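Side-chain contacts in topoisomerase I-like protein (Leishmania donovani, PDB 2B9S), which probably relaxes supercoiled DNA by transient single-strand nicking and rejoining, as one subunit of a heterodimeric type IB topoisomerase: residues 277-282 and 344-349; 287-292 and 323-328; 301-304 and 308-311; 367-372 and 380-385. One frame throughout, in Å; residues are numbered along the deposited sequence.

The four contacts lie in the catalytic core of the enzyme and approach the vanadate site to different depths. Interaction 2 supplies two of the four vanadate-pocket residues, Arg290 and Lys328; Arg386 and His429 are the others. Interaction 3 is nested within the loop that interaction 2 closes, their centres 8 Å apart, and Leu326 O lies 3.0 Å from Val303 N in a probable hydrogen bond. Interaction 4 holds the phosphate of DC17 of chain C and meets interaction 2 where Val291 CG2 packs on Ala382 CB at 3.8 Å. Interaction 1, about 11 Å from the DNA at its nearest atom, abuts interaction 4 through Ala280 and Leu369.

Interaction 1: 277-282 and 344-349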
# COMPACT_ATOMS: atom_id res chain seq x y z
N ARG D 277 -27.41 -1.42 -2.51
CA ARG D 277 -26.49 -2.56 -2.74
C ARG D 277 -26.27 -2.84 -4.23
O ARG D 277 -25.12 -3.07 -4.66
CB ARG D 277 -26.99 -3.82 -2.02
CG ARG D 277 -25.95 -4.94 -1.89
CD ARG D 277 -26.50 -6.09 -1.06
NE ARG D 277 -27.63 -6.75 -1.73
CZ ARG D 277 -28.44 -7.65 -1.17
NH1 ARG D 277 -28.29 -8.02 0.10
NH2 ARG D 277 -29.42 -8.16 -1.89
N ALA D 278 -27.35 -2.78 -5.02
CA ALA D 278 -27.33 -2.97 -6.49
C ALA D 278 -26.54 -1.91 -7.26
O ALA D 278 -25.77 -2.24 -8.17
CB ALA D 278 -28.77 -3.04 -7.03
N VAL D 279 -26.74 -0.64 -6.92
CA VAL D 279 -26.00 0.46 -7.57
C VAL D 279 -24.51 0.42 -7.19
O VAL D 279 -23.64 0.71 -8.02
CB VAL D 279 -26.67 1.84 -7.28
CG1 VAL D 279 -25.91 2.99 -7.89
CG2 VAL D 279 -28.13 1.84 -7.78
N ALA D 280 -24.23 0.02 -5.95
CA ALA D 280 -22.85 -0.07 -5.47
C ALA D 280 -22.13 -1.17 -6.20
O ALA D 280 -21.00 -0.97 -6.69
CB ALA D 280 -22.80 -0.27 -3.96
N MET D 281 -22.77 -2.34 -6.32
CA MET D 281 -22.13 -3.42 -7.06
C MET D 281 -22.06 -3.16 -8.58
O MET D 281 -21.12 -3.58 -9.24
CB MET D 281 -22.61 -4.82 -6.64
CG MET D 281 -24.06 -5.14 -6.76
SD MET D 281 -24.48 -6.57 -5.72
CE MET D 281 -24.21 -7.93 -6.86
N TYR D 282 -23.00 -2.38 -9.10
CA TYR D 282 -22.91 -1.86 -10.46
C TYR D 282 -21.68 -0.96 -10.68
O TYR D 282 -21.00 -1.08 -11.71
CB TYR D 282 -24.19 -1.09 -10.79
CG TYR D 282 -24.15 -0.32 -12.09
CD1 TYR D 282 -24.39 -0.97 -13.31
CD2 TYR D 282 -23.90 1.05 -12.11
CE1 TYR D 282 -24.36 -0.27 -14.52
CE2 TYR D 282 -23.87 1.76 -13.31
CZ TYR D 282 -24.10 1.09 -14.51
OH TYR D 282 -24.08 1.80 -15.71
N TYR D 344 -29.40 5.84 -13.13
CA TYR D 344 -29.46 7.30 -13.07
C TYR D 344 -30.67 7.80 -12.28
O TYR D 344 -30.54 8.74 -11.50
CB TYR D 344 -29.42 7.89 -14.49
CG TYR D 344 -29.37 9.41 -14.53
CD1 TYR D 344 -30.55 10.16 -14.38
CD2 TYR D 344 -28.17 10.09 -14.74
CE1 TYR D 344 -30.52 11.55 -14.42
CE2 TYR D 344 -28.13 11.48 -14.80
CZ TYR D 344 -29.32 12.20 -14.63
OH TYR D 344 -29.32 13.57 -14.67
N ALA D 345 -31.82 7.15 -12.47
CA ALA D 345 -33.05 7.46 -11.73
C ALA D 345 -32.98 7.11 -10.23
O ALA D 345 -33.51 7.84 -9.39
CB ALA D 345 -34.23 6.76 -12.37
N LEU D 346 -32.38 5.96 -9.92
CA LEU D 346 -32.06 5.55 -8.55
C LEU D 346 -31.16 6.57 -7.84
O LEU D 346 -31.42 6.93 -6.71
CB LEU D 346 -31.41 4.17 -8.56
CG LEU D 346 -32.31 2.93 -8.67
CD1 LEU D 346 -31.51 1.65 -8.82
CD2 LEU D 346 -33.26 2.82 -7.49
N LEU D 347 -30.12 7.05 -8.52
CA LEU D 347 -29.24 8.10 -8.03
C LEU D 347 -29.95 9.43 -7.72
O LEU D 347 -29.54 10.15 -6.80
CB LEU D 347 -28.08 8.35 -9.01
CG LEU D 347 -27.00 7.26 -9.11
CD1 LEU D 347 -25.96 7.61 -10.19
CD2 LEU D 347 -26.33 6.97 -7.74
N GLN D 348 -30.99 9.76 -8.50
CA GLN D 348 -31.82 10.93 -8.20
C GLN D 348 -32.59 10.71 -6.90
O GLN D 348 -32.71 11.60 -6.09
CB GLN D 348 -32.79 11.24 -9.35
CG GLN D 348 -32.12 11.65 -10.68
CD GLN D 348 -33.13 11.80 -11.81
OE1 GLN D 348 -33.92 10.89 -12.09
NE2 GLN D 348 -33.11 12.96 -12.47
N ARG D 349 -33.10 9.50 -6.71
CA ARG D 349 -33.76 9.11 -5.49
C ARG D 349 -32.79 9.19 -4.29
O ARG D 349 -33.15 9.71 -3.22
CB ARG D 349 -34.34 7.69 -5.62
CG ARG D 349 -35.43 7.37 -4.62
CD ARG D 349 -36.13 6.03 -4.92
NE ARG D 349 -35.71 4.94 -4.02
CZ ARG D 349 -35.83 3.64 -4.31
NH1 ARG D 349 -36.35 3.27 -5.49
NH2 ARG D 349 -35.44 2.71 -3.44
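Helices 272-287 and 341-351 come closest within these segments at Val279 and Leu346, whose CA atoms are 8.0 Å apart. Val279 points its side chain at the other helix and divides its two methyls between consecutive leucines. The shorter approach is that of Val279 CG2 to Leu346 CD1, at 3.5 Å; the two side chains lie alongside, running opposite ways, and CG2 is also 4.1 Å from Leu346 CB. The second branch, Val279 CG1, reaches Leu347 CD2 at 4.0 Å. With CG1 anti to the backbone N (chi1 178°), the valine turns CG1 to Leu347 and CG2 to Leu346. Leu347 sets out to the side of the contact, and its CD2 methyl brings it back to the valine. Beyond the pair, Leu347 also packs on Ile313 of strand 313-315, which ties helix 341-351 to the small antiparallel sheet of the catalytic core. On helix 272-287 itself, Ala280 rests on Leu369 and Met281 on Ile259 and Tyr263 of helix 236-266. The contact is wholly aliphatic and buried, so it probably draws its stability from the exclusion of water and from close methyl packing, with little directional preference.

Interaction 2: 287-292 and 323-328; sequences LALRVG and FDFLGK. With VO4 (vanadate ion), chain F; nucleotides of chain B; nucleotides of chain C.
The DNA oxygen O5' of DA1 of chain B, bound to vanadium at 2.0 Å, is gripped by Arg290 NH2 and Lys328 NZ, each at 3.0 Å. This is the active site of a type IB topoisomerase, in which vanadate in the nick imitates the transition state of strand transfer. The arginine bond is nearly straight (165°), with O5' in the guanidinium plane, and Arg290 NE, on the same edge of the guanidinium, donates to VO4 O2 at 3.1 Å. Lys328 crosses Arg290 at about a right angle and lays its CB over the centre of one guanidinium face, 3.4 Å above the plane. From there the lysine chain runs extended, CG anti to the backbone N (chi1 174°), past the sugar of DG15 of chain C to O5'. Two donors from different segments thus meet on one oxygen, consistent with a role in steadying it during strand transfer. His429 and Arg386 complete the vanadate pocket. Behind the site, residues 287-292 are seated on strand 320-326: Leu287 CD1 meets Phe323 CZ obliquely, and Leu289 CD2 lies at the edge of the Phe325 ring, 4.5 Å from CZ. Gly292 N donates to OP1 of DT16 of chain C. One water links the two segments, accepting from Arg290 NH1 at 2.9 Å and donating to Lys328 O.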
# COMPACT_ATOMS: atom_id res chain seq x y z
N LEU D 287 -17.10 0.20 -13.13
CA LEU D 287 -16.11 1.27 -12.96
C LEU D 287 -14.88 0.87 -12.14
O LEU D 287 -13.97 1.69 -11.97
CB LEU D 287 -16.76 2.51 -12.31
CG LEU D 287 -17.89 3.25 -13.02
CD1 LEU D 287 -18.25 4.44 -12.18
CD2 LEU D 287 -17.46 3.68 -14.42
N ALA D 288 -14.88 -0.35 -11.61
CA ALA D 288 -13.82 -0.89 -10.72
C ALA D 288 -13.45 0.02 -9.53
O ALA D 288 -12.28 0.19 -9.23
CB ALA D 288 -12.55 -1.33 -11.54
N LEU D 289 -14.45 0.60 -8.86
CA LEU D 289 -14.19 1.37 -7.64
C LEU D 289 -13.78 0.45 -6.48
O LEU D 289 -14.22 -0.72 -6.39
CB LEU D 289 -15.43 2.19 -7.20
CG LEU D 289 -16.10 3.17 -8.18
CD1 LEU D 289 -17.09 4.12 -7.45
CD2 LEU D 289 -15.11 3.97 -9.01
N ARG D 290 -12.93 0.97 -5.60
CA ARG D 290 -12.71 0.30 -4.32
C ARG D 290 -14.00 0.44 -3.50
O ARG D 290 -14.76 1.39 -3.69
CB ARG D 290 -11.52 0.89 -3.59
CG ARG D 290 -10.22 0.86 -4.39
CD ARG D 290 -9.22 1.76 -3.73
NE ARG D 290 -7.91 1.85 -4.38
CZ ARG D 290 -7.50 2.88 -5.10
NH1 ARG D 290 -8.33 3.88 -5.36
NH2 ARG D 290 -6.25 2.91 -5.59
N VAL D 291 -14.21 -0.52 -2.61
CA VAL D 291 -15.42 -0.65 -1.80
C VAL D 291 -15.69 0.53 -0.84
O VAL D 291 -16.84 0.83 -0.54
CB VAL D 291 -15.38 -2.02 -1.02
CG1 VAL D 291 -14.44 -1.94 0.25
CG2 VAL D 291 -16.81 -2.54 -0.68
N GLY D 292 -14.64 1.16 -0.34
CA GLY D 292 -14.78 2.35 0.49
C GLY D 292 -15.21 2.12 1.92
O GLY D 292 -16.33 2.48 2.30
N PHE D 323 -18.46 12.02 -11.65
CA PHE D 323 -17.77 11.70 -10.39
C PHE D 323 -16.59 12.65 -10.15
O PHE D 323 -15.81 12.91 -11.05
CB PHE D 323 -17.21 10.27 -10.46
CG PHE D 323 -18.26 9.19 -10.44
CD1 PHE D 323 -18.57 8.53 -9.26
CD2 PHE D 323 -18.93 8.83 -11.61
CE1 PHE D 323 -19.53 7.52 -9.24
CE2 PHE D 323 -19.89 7.84 -11.59
CZ PHE D 323 -20.20 7.19 -10.41
N ASP D 324 -16.46 13.18 -8.93
CA ASP D 324 -15.25 13.93 -8.57
C ASP D 324 -14.95 13.76 -7.08
O ASP D 324 -15.64 14.32 -6.22
CB ASP D 324 -15.38 15.41 -8.95
CG ASP D 324 -14.08 16.20 -8.76
OD1 ASP D 324 -13.04 15.64 -8.33
OD2 ASP D 324 -14.12 17.41 -9.04
N PHE D 325 -13.93 12.97 -6.78
CA PHE D 325 -13.64 12.64 -5.37
C PHE D 325 -12.20 12.20 -5.17
O PHE D 325 -11.54 11.74 -6.11
CB PHE D 325 -14.63 11.58 -4.85
CG PHE D 325 -14.48 10.22 -5.48
CD1 PHE D 325 -13.50 9.33 -5.02
CD2 PHE D 325 -15.32 9.82 -6.52
CE1 PHE D 325 -13.35 8.04 -5.61
CE2 PHE D 325 -15.19 8.55 -7.13
CZ PHE D 325 -14.20 7.65 -6.66
N LEU D 326 -11.72 12.33 -3.93
CA LEU D 326 -10.41 11.80 -3.57
C LEU D 326 -10.59 10.37 -3.07
O LEU D 326 -11.39 10.11 -2.16
CB LEU D 326 -9.71 12.68 -2.52
CG LEU D 326 -9.51 14.17 -2.86
CD1 LEU D 326 -8.87 14.90 -1.69
CD2 LEU D 326 -8.67 14.40 -4.14
N GLY D 327 -9.86 9.45 -3.68
CA GLY D 327 -9.89 8.05 -3.26
C GLY D 327 -8.66 7.69 -2.48
O GLY D 327 -7.96 8.57 -1.96
N LYS D 328 -8.37 6.39 -2.39
CA LYS D 328 -7.15 5.92 -1.74
C LYS D 328 -5.92 6.73 -2.14
O LYS D 328 -5.69 6.98 -3.34
CB LYS D 328 -6.93 4.43 -2.04
CG LYS D 328 -5.60 3.90 -1.51
CD LYS D 328 -5.51 2.40 -1.64
CE LYS D 328 -4.19 1.87 -1.15
NZ LYS D 328 -4.03 0.45 -1.63
V VO4 F . -5.06 -0.64 -5.56
O1 VO4 F . -5.16 0.25 -7.04
O2 VO4 F . -6.43 -0.82 -4.47
O5' DA B 1 -4.21 0.93 -4.62
C5' DA B 1 -3.13 1.47 -5.37
C4' DA B 1 -2.43 2.52 -4.57
O4' DA B 1 -1.75 1.94 -3.43
C3' DA B 1 -1.36 3.17 -5.38
O3' DA B 1 -1.95 4.23 -6.10
C2' DA B 1 -0.34 3.62 -4.32
C1' DA B 1 -0.53 2.64 -3.19
N9 DA B 1 0.49 1.60 -2.98
C8 DA B 1 0.51 0.37 -3.58
N7 DA B 1 1.48 -0.42 -3.20
C5 DA B 1 2.17 0.34 -2.26
C6 DA B 1 3.31 0.08 -1.48
N6 DA B 1 3.98 -1.09 -1.50
N1 DA B 1 3.73 1.06 -0.64
C2 DA B 1 3.07 2.22 -0.59
N3 DA B 1 2.00 2.58 -1.30
C4 DA B 1 1.58 1.60 -2.11
P DG C 15 -6.77 5.83 2.20
OP1 DG C 15 -6.78 7.06 1.41
OP2 DG C 15 -7.10 5.85 3.64
O5' DG C 15 -7.67 4.74 1.41
C5' DG C 15 -8.13 3.55 2.01
C4' DG C 15 -7.66 2.28 1.32
O4' DG C 15 -6.36 1.86 1.83
C3' DG C 15 -8.56 1.11 1.65
O3' DG C 15 -9.66 1.13 0.75
C2' DG C 15 -7.66 -0.09 1.43
C1' DG C 15 -6.32 0.43 1.89
N9 DG C 15 -5.75 0.03 3.19
C8 DG C 15 -5.49 0.85 4.27
N7 DG C 15 -4.96 0.24 5.28
C5 DG C 15 -4.80 -1.06 4.83
C6 DG C 15 -4.26 -2.19 5.47
O6 DG C 15 -3.78 -2.24 6.59
N1 DG C 15 -4.35 -3.35 4.72
C2 DG C 15 -4.87 -3.41 3.45
N2 DG C 15 -4.84 -4.60 2.87
N3 DG C 15 -5.37 -2.37 2.81
C4 DG C 15 -5.30 -1.22 3.55
P DT C 16 -11.04 0.37 1.02
OP1 DT C 16 -11.88 0.71 -0.14
OP2 DT C 16 -11.50 0.57 2.41
O5' DT C 16 -10.64 -1.17 0.94
C5' DT C 16 -10.11 -1.79 -0.23
C4' DT C 16 -9.93 -3.26 0.13
O4' DT C 16 -8.93 -3.38 1.17
C3' DT C 16 -11.17 -3.98 0.66
O3' DT C 16 -11.32 -5.22 -0.04
C2' DT C 16 -10.90 -4.28 2.14
C1' DT C 16 -9.38 -4.31 2.17
N1 DT C 16 -8.85 -3.83 3.46
C2 DT C 16 -8.10 -4.68 4.22
O2 DT C 16 -7.89 -5.81 3.88
N3 DT C 16 -7.65 -4.14 5.40
C4 DT C 16 -7.87 -2.86 5.86
O4 DT C 16 -7.39 -2.50 6.92
C5 DT C 16 -8.66 -1.99 4.99
C7 DT C 16 -8.99 -0.53 5.32
C6 DT C 16 -9.10 -2.53 3.85
O HOH W 1 -6.75 6.30 -5.71

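Interaction 3: 301-304 and 308-311; sequences DTVG and LRVE. With nucleotides of chain C.
Asp301 and Arg309 meet end-on in a salt bridge whose two hydrogen bonds both end on one carboxylate oxygen: Arg309 NH2 donates to Asp301 OD1 at 3.0 Å and Arg309 NH1 to the same OD1 at 3.1 Å. Asp301 OD2 also lies 3.0 Å from Arg309 NH2. OD1 is met on its syn side and lies close to the guanidinium plane, although the two flat groups are turned 51° against each other. Beside the bridge, Val303 CG1 approaches Arg309 NH1 obliquely at 3.8 Å. The other valine branch, CG2, faces Leu308 CD2 at 3.9 Å, the two side chains crossing at about a right angle, while Leu308 CG sits 3.4 Å from Gly304 O. These residues form a connection between helix 272-287 and the antiparallel sheet of the catalytic core, and the chain doubles back here so that Val303 and Leu308 both reach strand 320-326. Phe325 of that strand packs on both. Further out, Glu311 holds the arginine from the NE side, since Arg309 NE donates to Glu311 OE2 at 2.6 Å and 164°, completing a salt-bridge network. The arginine chain bends at chi3 (-71°), which turns the guanidinium between the two acids; the two carboxylates probably share its positive charge. On the opposite side of the segment, Thr302 turns away from this network, and its OG1 donates to OP1 of DG15 of chain C at 2.9 Å.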
# COMPACT_ATOMS: atom_id res chain seq x y z
N ASP D 301 -9.65 12.56 4.65
CA ASP D 301 -11.03 12.34 4.22
C ASP D 301 -11.00 11.82 2.77
O ASP D 301 -10.79 12.57 1.82
CB ASP D 301 -11.79 13.66 4.37
CG ASP D 301 -13.19 13.63 3.81
OD1 ASP D 301 -13.68 12.54 3.40
OD2 ASP D 301 -13.82 14.72 3.81
N THR D 302 -11.12 10.50 2.61
CA THR D 302 -11.13 9.91 1.28
C THR D 302 -12.21 8.86 1.25
O THR D 302 -12.66 8.40 2.29
CB THR D 302 -9.76 9.29 0.82
OG1 THR D 302 -9.44 8.14 1.62
CG2 THR D 302 -8.64 10.31 0.84
N VAL D 303 -12.66 8.54 0.05
CA VAL D 303 -13.83 7.69 -0.10
C VAL D 303 -13.62 6.64 -1.16
O VAL D 303 -12.72 6.75 -2.01
CB VAL D 303 -15.11 8.54 -0.42
CG1 VAL D 303 -15.37 9.58 0.70
CG2 VAL D 303 -14.98 9.24 -1.79
N GLY D 304 -14.42 5.59 -1.09
CA GLY D 304 -14.59 4.66 -2.19
C GLY D 304 -16.08 4.47 -2.35
O GLY D 304 -16.87 5.30 -1.89
N LEU D 308 -19.22 7.15 -0.79
CA LEU D 308 -19.48 8.33 -1.62
C LEU D 308 -20.57 9.20 -0.99
O LEU D 308 -21.54 8.70 -0.45
CB LEU D 308 -19.87 7.97 -3.05
CG LEU D 308 -18.83 7.22 -3.90
CD1 LEU D 308 -19.53 6.54 -5.08
CD2 LEU D 308 -17.65 8.12 -4.34
N ARG D 309 -20.36 10.51 -1.03
CA ARG D 309 -21.30 11.48 -0.48
C ARG D 309 -21.96 12.25 -1.64
O ARG D 309 -21.46 12.23 -2.78
CB ARG D 309 -20.58 12.45 0.48
CG ARG D 309 -19.95 11.77 1.71
CD ARG D 309 -19.43 12.78 2.71
NE ARG D 309 -18.23 13.46 2.23
CZ ARG D 309 -16.97 13.08 2.49
NH1 ARG D 309 -16.72 12.01 3.24
NH2 ARG D 309 -15.96 13.78 1.98
N VAL D 310 -23.06 12.93 -1.33
CA VAL D 310 -23.81 13.70 -2.32
C VAL D 310 -22.91 14.65 -3.14
O VAL D 310 -23.06 14.74 -4.37
CB VAL D 310 -25.02 14.42 -1.66
CG1 VAL D 310 -25.71 15.39 -2.64
CG2 VAL D 310 -26.00 13.38 -1.11
N GLU D 311 -21.98 15.33 -2.47
CA GLU D 311 -20.98 16.18 -3.11
C GLU D 311 -20.05 15.51 -4.16
O GLU D 311 -19.39 16.20 -4.93
CB GLU D 311 -20.12 16.85 -2.04
CG GLU D 311 -19.32 15.86 -1.15
CD GLU D 311 -18.78 16.51 0.12
OE1 GLU D 311 -18.67 17.76 0.15
OE2 GLU D 311 -18.48 15.78 1.10
P DG C 15 -6.77 5.83 2.20
OP1 DG C 15 -6.78 7.06 1.41
OP2 DG C 15 -7.10 5.85 3.64
O5' DG C 15 -7.67 4.74 1.41
C5' DG C 15 -8.13 3.55 2.01
C4' DG C 15 -7.66 2.28 1.32
O4' DG C 15 -6.36 1.86 1.83
C3' DG C 15 -8.56 1.11 1.65
O3' DG C 15 -9.66 1.13 0.75
C2' DG C 15 -7.66 -0.09 1.43
C1' DG C 15 -6.32 0.43 1.89
N9 DG C 15 -5.75 0.03 3.19
C8 DG C 15 -5.49 0.85 4.27
N7 DG C 15 -4.96 0.24 5.28
C5 DG C 15 -4.80 -1.06 4.83
C6 DG C 15 -4.26 -2.19 5.47
O6 DG C 15 -3.78 -2.24 6.59
N1 DG C 15 -4.35 -3.35 4.72
C2 DG C 15 -4.87 -3.41 3.45
N2 DG C 15 -4.84 -4.60 2.87
N3 DG C 15 -5.37 -2.37 2.81
C4 DG C 15 -5.30 -1.22 3.55

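Interaction 4: 367-372 and 380-385; sequences TQLNDH and LSAKVF. With nucleotides of chain C; nucleotides of chain A.
Asn370 and Ala382 carry the direct hydrogen bond of this contact, from Ala382 N to Asn370 OD1 at 2.9 Å. The donor stands somewhat off the carbonyl plane and the N-H...O angle is 142°, so the bond is bent. The carbonyl oxygen also lies 3.2 Å from Ser381 CA, which sets the asparagine close against the start of the type I turn from Ser381 to Val384. With CG anti to the carbonyl carbon of Asn370 (chi1 -76°), OD1 can reach the turn while ND2 reaches the phosphate.

Apolar contact is slight: Leu369 CD2 touches Ala382 CB at 4.1 Å, and Val291 packs on both residues. The leucine thus joins helix 366-373 to the loop that carries the vanadate-binding arginine.

Bonds to DNA are the third kind. The phosphate of DC17 of chain C is held by both segments: Asn370 ND2 donates to its OP2 at 3.0 Å in a nearly straight bond (163°), while its OP1 accepts from Ser381 OG and from Lys383 N, each at 2.8 Å. Lys383 then bends its chain at chi3 and chi4 to send NZ to OP1 of DT10 of chain A, 2.9 Å away, on another DNA strand.

One asparagine amide therefore does two jobs, its oxygen fastening the turn and its nitrogen the phosphate. These three donors to the DC17 phosphate are uncharged, so directed hydrogen bonds probably position it, while Lys383 NZ reaches toward the phosphate of DT10 of chain A.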
# COMPACT_ATOMS: atom_id res chain seq x y z
N THR D 367 -19.38 -4.58 4.65
CA THR D 367 -19.72 -5.89 5.23
C THR D 367 -20.95 -6.54 4.58
O THR D 367 -20.94 -7.72 4.26
CB THR D 367 -19.91 -5.76 6.76
OG1 THR D 367 -18.63 -5.75 7.38
CG2 THR D 367 -20.71 -6.90 7.32
N GLN D 368 -22.01 -5.76 4.40
CA GLN D 368 -23.25 -6.24 3.79
C GLN D 368 -23.03 -6.58 2.34
O GLN D 368 -23.49 -7.61 1.87
CB GLN D 368 -24.34 -5.18 3.91
CG GLN D 368 -24.63 -4.75 5.34
CD GLN D 368 -25.64 -3.64 5.38
OE1 GLN D 368 -25.42 -2.55 4.86
NE2 GLN D 368 -26.77 -3.91 6.01
N LEU D 369 -22.29 -5.71 1.64
CA LEU D 369 -21.94 -5.95 0.25
C LEU D 369 -21.10 -7.21 0.04
O LEU D 369 -21.39 -8.02 -0.85
CB LEU D 369 -21.27 -4.71 -0.35
CG LEU D 369 -21.16 -4.71 -1.88
CD1 LEU D 369 -21.70 -3.41 -2.44
CD2 LEU D 369 -19.74 -4.91 -2.29
N ASN D 370 -20.07 -7.40 0.86
CA ASN D 370 -19.22 -8.57 0.72
C ASN D 370 -19.88 -9.87 1.16
O ASN D 370 -19.54 -10.93 0.63
CB ASN D 370 -17.86 -8.38 1.42
CG ASN D 370 -16.93 -7.47 0.65
OD1 ASN D 370 -16.87 -7.52 -0.58
ND2 ASN D 370 -16.17 -6.65 1.36
N ASP D 371 -20.80 -9.79 2.12
CA ASP D 371 -21.60 -10.96 2.51
C ASP D 371 -22.54 -11.40 1.39
O ASP D 371 -22.61 -12.59 1.06
CB ASP D 371 -22.34 -10.71 3.83
CG ASP D 371 -21.41 -10.78 5.05
OD1 ASP D 371 -20.25 -11.18 4.88
OD2 ASP D 371 -21.83 -10.43 6.17
N HIS D 372 -23.23 -10.44 0.77
CA HIS D 372 -24.07 -10.75 -0.38
C HIS D 372 -23.29 -11.44 -1.51
O HIS D 372 -23.79 -12.40 -2.10
CB HIS D 372 -24.78 -9.50 -0.91
CG HIS D 372 -25.74 -9.78 -2.02
ND1 HIS D 372 -26.80 -10.65 -1.89
CD2 HIS D 372 -25.81 -9.30 -3.28
CE1 HIS D 372 -27.48 -10.69 -3.02
NE2 HIS D 372 -26.90 -9.88 -3.89
N LEU D 380 -15.61 -14.56 -2.79
CA LEU D 380 -15.84 -13.35 -3.58
C LEU D 380 -16.05 -12.09 -2.72
O LEU D 380 -16.82 -12.09 -1.76
CB LEU D 380 -17.00 -13.55 -4.58
CG LEU D 380 -17.25 -12.43 -5.60
CD1 LEU D 380 -16.11 -12.29 -6.60
CD2 LEU D 380 -18.59 -12.60 -6.32
N SER D 381 -15.34 -11.03 -3.08
CA SER D 381 -15.39 -9.77 -2.35
C SER D 381 -15.13 -8.70 -3.37
O SER D 381 -14.79 -9.03 -4.50
CB SER D 381 -14.35 -9.73 -1.20
OG SER D 381 -13.04 -9.62 -1.70
N ALA D 382 -15.32 -7.43 -3.00
CA ALA D 382 -15.27 -6.33 -3.95
C ALA D 382 -13.93 -6.10 -4.64
O ALA D 382 -13.90 -5.58 -5.77
CB ALA D 382 -15.79 -5.02 -3.32
N LYS D 383 -12.82 -6.44 -3.98
CA LYS D 383 -11.49 -6.12 -4.52
C LYS D 383 -11.22 -7.00 -5.73
O LYS D 383 -10.47 -6.62 -6.62
CB LYS D 383 -10.38 -6.23 -3.46
CG LYS D 383 -9.94 -7.66 -3.09
CD LYS D 383 -8.83 -7.68 -2.02
CE LYS D 383 -7.45 -7.45 -2.64
NZ LYS D 383 -6.98 -8.60 -3.52
N VAL D 384 -11.89 -8.16 -5.75
CA VAL D 384 -11.74 -9.16 -6.82
C VAL D 384 -12.21 -8.63 -8.18
O VAL D 384 -11.62 -8.97 -9.22
CB VAL D 384 -12.45 -10.52 -6.45
CG1 VAL D 384 -12.26 -11.57 -7.55
CG2 VAL D 384 -11.93 -11.06 -5.13
N PHE D 385 -13.25 -7.78 -8.18
CA PHE D 385 -13.74 -7.15 -9.42
C PHE D 385 -12.70 -6.24 -10.04
O PHE D 385 -12.71 -5.96 -11.25
CB PHE D 385 -15.00 -6.33 -9.14
CG PHE D 385 -16.26 -7.16 -9.07
CD1 PHE D 385 -16.66 -7.72 -7.87
CD2 PHE D 385 -17.03 -7.37 -10.23
CE1 PHE D 385 -17.84 -8.48 -7.80
CE2 PHE D 385 -18.20 -8.13 -10.18
CZ PHE D 385 -18.61 -8.69 -8.97
P DC C 17 -12.68 -6.05 -0.03
OP1 DC C 17 -12.66 -6.90 -1.25
OP2 DC C 17 -13.85 -5.22 0.23
O5' DC C 17 -12.49 -7.05 1.18
C5' DC C 17 -11.50 -8.05 1.21
C4' DC C 17 -11.54 -8.61 2.61
O4' DC C 17 -10.93 -7.66 3.52
C3' DC C 17 -12.95 -8.86 3.17
O3' DC C 17 -12.94 -10.14 3.75
C2' DC C 17 -13.09 -7.84 4.29
C1' DC C 17 -11.63 -7.74 4.76
N1 DC C 17 -11.32 -6.55 5.62
C2 DC C 17 -10.37 -6.68 6.63
O2 DC C 17 -9.80 -7.79 6.79
N3 DC C 17 -10.09 -5.59 7.40
C4 DC C 17 -10.72 -4.43 7.21
N4 DC C 17 -10.41 -3.42 8.03
C5 DC C 17 -11.71 -4.26 6.19
C6 DC C 17 -11.97 -5.34 5.42
P DT A 10 -3.60 -7.19 -4.17
OP1 DT A 10 -4.83 -7.34 -4.94
OP2 DT A 10 -2.28 -7.68 -4.64
O5' DT A 10 -3.38 -5.62 -3.92
C5' DT A 10 -4.48 -4.70 -3.82
C4' DT A 10 -3.96 -3.29 -3.66
O4' DT A 10 -3.08 -3.17 -2.52
C3' DT A 10 -3.10 -2.78 -4.82
O3' DT A 10 -3.56 -1.50 -5.14
C2' DT A 10 -1.67 -2.66 -4.30
C1' DT A 10 -1.99 -2.30 -2.86
N1 DT A 10 -0.92 -2.53 -1.86
C2 DT A 10 -0.62 -1.50 -0.98
O2 DT A 10 -1.17 -0.42 -1.00
N3 DT A 10 0.35 -1.80 -0.07
C4 DT A 10 1.06 -2.99 0.05
O4 DT A 10 1.91 -3.14 0.93
C5 DT A 10 0.72 -4.02 -0.91
C7 DT A 10 1.49 -5.31 -0.97
C6 DT A 10 -0.26 -3.75 -1.80